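Local coordinates for vacuolar protein sorting-associated protein 53 (PDB 3NS4) that helps carry vesicles from endosomes back to the late Golgi as a subunit of the GARP tethering complex, of which this is the C-terminal domain, at residues 24-36 with 81-93. The protein carries 2 engineered substitutions. Sequence-based numbering, arbitrary orientation. Where two conformers were deposited one is given.
Engineered in segment 24-36: M35 (natural residue Ile). With BA (barium ion), chain C.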
loop_
_atom_site.group_PDB
_atom_site.type_symbol
_atom_site.label_atom_id
_atom_site.label_comp_id
_atom_site.label_asym_id
_atom_site.label_seq_id
_atom_site.Cartn_x
_atom_site.Cartn_y
_atom_site.Cartn_z
ATOM N N LYS A 24 -13.082 25.054 0.829
ATOM C CA LYS A 24 -13.250 24.192 1.980
ATOM C C LYS A 24 -13.381 22.734 1.600
ATOM O O LYS A 24 -12.871 21.874 2.298
ATOM C CB LYS A 24 -14.375 24.659 2.897
ATOM C CG LYS A 24 -15.738 24.695 2.281
ATOM C CD LYS A 24 -16.775 25.306 3.230
ATOM C CE LYS A 24 -18.177 25.135 2.674
ATOM N NZ LYS A 24 -19.151 25.618 3.658
ATOM N N TRP A 25 -14.026 22.435 0.486
ATOM C CA TRP A 25 -14.125 21.042 0.096
ATOM C C TRP A 25 -12.801 20.585 -0.482
ATOM O O TRP A 25 -12.413 19.469 -0.255
ATOM C CB TRP A 25 -15.292 20.778 -0.859
ATOM C CG TRP A 25 -16.649 21.130 -0.271
ATOM C CD1 TRP A 25 -17.415 22.230 -0.559
ATOM C CD2 TRP A 25 -17.375 20.398 0.720
ATOM N NE1 TRP A 25 -18.575 22.219 0.182
ATOM C CE2 TRP A 25 -18.574 21.106 0.975
ATOM C CE3 TRP A 25 -17.142 19.202 1.403
ATOM C CZ2 TRP A 25 -19.514 20.665 1.883
ATOM C CZ3 TRP A 25 -18.086 18.765 2.315
ATOM C CH2 TRP A 25 -19.255 19.497 2.544
ATOM N N ASN A 26 -12.072 21.429 -1.195
ATOM C CA ASN A 26 -10.801 20.959 -1.717
ATOM C C ASN A 26 -9.849 20.662 -0.603
ATOM O O ASN A 26 -9.073 19.707 -0.678
ATOM C CB ASN A 26 -10.188 21.934 -2.698
ATOM C CG ASN A 26 -10.926 21.953 -4.033
ATOM O OD1 ASN A 26 -11.793 21.109 -4.318
ATOM N ND2 ASN A 26 -10.589 22.931 -4.856
ATOM N N PHE A 27 -9.937 21.478 0.436
ATOM C CA PHE A 27 -9.149 21.318 1.627
ATOM C C PHE A 27 -9.452 19.966 2.274
ATOM O O PHE A 27 -8.549 19.200 2.571
ATOM C CB PHE A 27 -9.493 22.451 2.567
ATOM C CG PHE A 27 -8.597 22.550 3.759
ATOM C CD1 PHE A 27 -7.455 23.317 3.715
ATOM C CD2 PHE A 27 -8.903 21.894 4.936
ATOM C CE1 PHE A 27 -6.626 23.429 4.823
ATOM C CE2 PHE A 27 -8.082 22.012 6.045
ATOM C CZ PHE A 27 -6.945 22.784 5.984
ATOM N N LEU A 28 -10.715 19.624 2.469
ATOM C CA LEU A 28 -10.977 18.319 3.040
ATOM C C LEU A 28 -10.393 17.240 2.167
ATOM O O LEU A 28 -9.953 16.229 2.670
ATOM C CB LEU A 28 -12.450 18.068 3.266
ATOM C CG LEU A 28 -13.173 19.046 4.163
ATOM C CD1 LEU A 28 -14.502 18.451 4.495
ATOM C CD2 LEU A 28 -12.394 19.305 5.425
ATOM N N ASP A 29 -10.383 17.455 0.863
ATOM C CA ASP A 29 -9.822 16.473 -0.030
ATOM C C ASP A 29 -8.365 16.283 0.322
ATOM O O ASP A 29 -7.884 15.134 0.401
ATOM C CB ASP A 29 -9.981 16.866 -1.505
ATOM C CG ASP A 29 -11.224 16.246 -2.190
ATOM O OD1 ASP A 29 -11.744 15.190 -1.768
ATOM O OD2 ASP A 29 -11.654 16.808 -3.219
ATOM N N LYS A 30 -7.673 17.407 0.562
ATOM C CA LYS A 30 -6.241 17.357 0.941
ATOM C C LYS A 30 -6.013 16.687 2.283
ATOM O O LYS A 30 -5.114 15.846 2.388
ATOM C CB LYS A 30 -5.544 18.702 0.898
ATOM C CG LYS A 30 -5.543 19.275 -0.463
ATOM C CD LYS A 30 -4.882 18.388 -1.563
ATOM C CE LYS A 30 -5.220 18.973 -2.977
ATOM N NZ LYS A 30 -4.458 18.383 -4.109
ATOM N N VAL A 31 -6.816 17.036 3.294
ATOM C CA VAL A 31 -6.695 16.389 4.594
ATOM C C VAL A 31 -6.807 14.879 4.376
ATOM O O VAL A 31 -5.947 14.101 4.775
ATOM C CB VAL A 31 -7.749 16.875 5.533
ATOM C CG1 VAL A 31 -7.525 16.300 6.842
ATOM C CG2 VAL A 31 -7.608 18.322 5.650
ATOM N N ILE A 32 -7.841 14.465 3.677
ATOM C CA ILE A 32 -7.956 13.062 3.385
ATOM C C ILE A 32 -6.666 12.468 2.829
ATOM O O ILE A 32 -6.146 11.536 3.432
ATOM C CB ILE A 32 -9.108 12.770 2.452
ATOM C CG1 ILE A 32 -10.425 12.988 3.196
ATOM C CG2 ILE A 32 -8.978 11.324 1.936
ATOM C CD1 ILE A 32 -11.587 13.055 2.288
ATOM N N ASP A 33 -6.146 12.995 1.712
ATOM C CA ASP A 33 -4.903 12.440 1.133
ATOM C C ASP A 33 -3.698 12.473 2.082
ATOM O O ASP A 33 -2.903 11.543 2.094
ATOM C CB ASP A 33 -4.511 13.085 -0.198
ATOM C CG ASP A 33 -5.498 12.766 -1.377
ATOM O OD1 ASP A 33 -5.560 13.606 -2.323
ATOM O OD2 ASP A 33 -6.193 11.714 -1.388
ATOM N N ILE A 34 -3.565 13.524 2.882
ATOM C CA ILE A 34 -2.473 13.620 3.845
ATOM C C ILE A 34 -2.559 12.438 4.800
ATOM O O ILE A 34 -1.599 11.652 4.925
ATOM C CB ILE A 34 -2.551 14.956 4.581
ATOM C CG1 ILE A 34 -2.059 16.065 3.663
ATOM C CG2 ILE A 34 -1.697 14.974 5.810
ATOM C CD1 ILE A 34 -2.519 17.394 4.028
HETATM N N MSE A 35 -3.722 12.276 5.440
HETATM C CA MSE A 35 -3.910 11.161 6.355
HETATM C C MSE A 35 -3.687 9.826 5.664
HETATM O O MSE A 35 -3.104 8.926 6.249
HETATM C CB MSE A 35 -5.277 11.191 7.018
HETATM C CG MSE A 35 -5.508 12.409 7.858
HETATM SE SE MSE A 35 -4.143 12.725 9.229
HETATM C CE MSE A 35 -4.264 11.002 10.168
ATOM N N THR A 36 -4.118 9.681 4.422
ATOM C CA THR A 36 -3.890 8.407 3.772
ATOM C C THR A 36 -2.371 8.130 3.570
ATOM O O THR A 36 -1.855 7.005 3.785
ATOM C CB THR A 36 -4.543 8.405 2.429
ATOM O OG1 THR A 36 -5.942 8.589 2.604
ATOM C CG2 THR A 36 -4.318 7.092 1.757
ATOM N N LEU A 81 -9.966 5.613 11.490
ATOM C CA LEU A 81 -9.702 6.553 10.446
ATOM C C LEU A 81 -10.936 6.780 9.583
ATOM O O LEU A 81 -11.288 7.918 9.220
ATOM C CB LEU A 81 -8.570 6.035 9.578
ATOM C CG LEU A 81 -8.029 7.105 8.622
ATOM C CD1 LEU A 81 -7.590 8.307 9.452
ATOM C CD2 LEU A 81 -6.893 6.562 7.760
ATOM N N LYS A 82 -11.591 5.687 9.247
ATOM C CA LYS A 82 -12.783 5.753 8.464
ATOM C C LYS A 82 -13.782 6.709 9.159
ATOM O O LYS A 82 -14.349 7.610 8.528
ATOM C CB LYS A 82 -13.343 4.336 8.309
ATOM C CG LYS A 82 -14.599 4.245 7.470
ATOM C CD LYS A 82 -15.205 2.880 7.607
ATOM C CE LYS A 82 -16.378 2.756 6.671
ATOM N NZ LYS A 82 -16.811 1.349 6.576
ATOM N N GLU A 83 -13.977 6.528 10.462
ATOM C CA GLU A 83 -14.896 7.370 11.192
ATOM C C GLU A 83 -14.487 8.830 11.163
ATOM O O GLU A 83 -15.340 9.692 10.999
ATOM C CB GLU A 83 -15.113 6.860 12.606
ATOM C CG GLU A 83 -16.033 5.628 12.694
ATOM C CD GLU A 83 -17.509 5.870 12.232
ATOM O OE1 GLU A 83 -18.006 7.029 12.197
ATOM O OE2 GLU A 83 -18.191 4.862 11.919
ATOM N N ILE A 84 -13.196 9.112 11.286
ATOM C CA ILE A 84 -12.736 10.488 11.201
ATOM C C ILE A 84 -13.153 11.060 9.863
ATOM O O ILE A 84 -13.729 12.147 9.779
ATOM C CB ILE A 84 -11.232 10.586 11.351
ATOM C CG1 ILE A 84 -10.854 10.362 12.810
ATOM C CG2 ILE A 84 -10.720 11.950 10.911
ATOM C CD1 ILE A 84 -9.348 10.329 13.064
ATOM N N PHE A 85 -12.870 10.326 8.806
ATOM C CA PHE A 85 -13.245 10.789 7.477
ATOM C C PHE A 85 -14.722 11.077 7.334
ATOM O O PHE A 85 -15.033 12.065 6.704
ATOM C CB PHE A 85 -12.856 9.756 6.448
ATOM C CG PHE A 85 -11.408 9.765 6.101
ATOM C CD1 PHE A 85 -10.516 10.571 6.785
ATOM C CD2 PHE A 85 -10.917 8.883 5.147
ATOM C CE1 PHE A 85 -9.157 10.549 6.473
ATOM C CE2 PHE A 85 -9.558 8.860 4.837
ATOM C CZ PHE A 85 -8.676 9.691 5.505
ATOM N N HIS A 86 -15.615 10.226 7.881
ATOM C CA HIS A 86 -17.044 10.470 7.720
ATOM C C HIS A 86 -17.490 11.734 8.435
ATOM O O HIS A 86 -18.476 12.369 8.052
ATOM C CB HIS A 86 -17.887 9.267 8.117
ATOM C CG HIS A 86 -17.822 8.146 7.130
ATOM N ND1 HIS A 86 -17.536 8.356 5.797
ATOM C CD2 HIS A 86 -18.096 6.826 7.258
ATOM C CE1 HIS A 86 -17.574 7.201 5.160
ATOM N NE2 HIS A 86 -17.919 6.259 6.020
ATOM N N THR A 87 -16.693 12.118 9.403
ATOM C CA THR A 87 -16.849 13.283 10.232
ATOM C C THR A 87 -16.333 14.593 9.622
ATOM O O THR A 87 -16.873 15.654 9.915
ATOM C CB THR A 87 -16.148 12.903 11.565
ATOM O OG1 THR A 87 -17.076 12.172 12.369
ATOM C CG2 THR A 87 -15.621 14.026 12.327
ATOM N N LEU A 88 -15.318 14.548 8.766
ATOM C CA LEU A 88 -14.803 15.809 8.212
ATOM C C LEU A 88 -15.853 16.795 7.658
ATOM O O LEU A 88 -15.829 17.967 8.039
ATOM C CB LEU A 88 -13.680 15.583 7.205
ATOM C CG LEU A 88 -12.451 14.925 7.822
ATOM C CD1 LEU A 88 -11.454 14.636 6.764
ATOM C CD2 LEU A 88 -11.856 15.779 8.899
ATOM N N PRO A 89 -16.773 16.325 6.773
ATOM C CA PRO A 89 -17.810 17.194 6.211
ATOM C C PRO A 89 -18.495 18.029 7.273
ATOM O O PRO A 89 -18.742 19.212 7.056
ATOM C CB PRO A 89 -18.802 16.211 5.629
ATOM C CG PRO A 89 -17.976 15.093 5.215
ATOM C CD PRO A 89 -16.848 14.975 6.188
ATOM N N GLU A 90 -18.802 17.440 8.425
ATOM C CA GLU A 90 -19.426 18.234 9.490
ATOM C C GLU A 90 -18.549 19.417 9.900
ATOM O O GLU A 90 -19.052 20.332 10.481
ATOM C CB GLU A 90 -19.836 17.407 10.746
ATOM C CG GLU A 90 -20.878 16.295 10.643
ATOM C CD GLU A 90 -21.009 15.352 11.878
ATOM O OE1 GLU A 90 -20.219 15.476 12.835
ATOM O OE2 GLU A 90 -21.896 14.464 11.892
ATOM N N SER A 91 -17.259 19.436 9.604
ATOM C CA SER A 91 -16.462 20.570 10.047
ATOM C C SER A 91 -16.669 21.807 9.191
ATOM O O SER A 91 -16.383 22.904 9.637
ATOM C CB SER A 91 -14.985 20.217 10.106
ATOM O OG SER A 91 -14.486 20.016 8.808
ATOM N N VAL A 92 -17.179 21.642 7.976
ATOM C CA VAL A 92 -17.382 22.783 7.087
ATOM C C VAL A 92 -18.855 23.137 6.893
ATOM O O VAL A 92 -19.176 23.940 6.024
ATOM C CB VAL A 92 -16.773 22.570 5.665
ATOM C CG1 VAL A 92 -15.367 21.988 5.724
ATOM C CG2 VAL A 92 -17.648 21.678 4.821
ATOM N N SER A 93 -19.748 22.573 7.703
ATOM C CA SER A 93 -21.166 22.788 7.492
ATOM C C SER A 93 -21.882 23.308 8.662
ATOM O O SER A 93 -21.879 22.692 9.717
ATOM C CB SER A 93 -21.859 21.485 7.133
ATOM O OG SER A 93 -21.230 20.874 6.031
HETATM BA BA BA C . -20.850 21.842 12.120
#
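V92 faces K24 and L88 faces L28 where residues 24-36 and 81-93 run side by side, the axes of helices 24-36 and 81-87 lying 11.1 Å apart at closest approach and antiparallel at 172°. V92 has three neighbours. Its CG2 sits over one face of the W25 indole, 3.7 Å from the centroid of the six-membered ring, which supports a CH-pi contact, while CG1 meets L28 CD1 tip to tip at 3.8 Å. The third is K24: with CG turned between the backbone N and the carbonyl carbon (chi1 61°) and the chain extended beyond, its methylenes pass obliquely across V92, CD nearest CB, and bring NZ to V92 O, a 2.9 Å hydrogen bond at a C=O...N angle of 163°. Replacing K24 with alanine would probably leave V92 O without this donor and uncover one flank of the valine. Farther along, L28 CD1 also packs on L88 CB at 4.0 Å. The F85 ring fills the next turn: I32 CG1 stands over its centre, L81 CG lies over the opposite face, and the engineered selenomethionine M35 brings CB to its edge, 4.0 Å from CE1. S91 OG and S91 N both donate to L88 O, and the carbonyl oxygens of E90 and S93 bind a barium ion. K24 NZ also forms a salt bridge with D21, and T36 OG1 is hydrogen-bonded to N114. Helix 102-125 packs against both partners, touching D29 and H86, so the pairing joins helices 20-47 and 64-87 within a helical bundle.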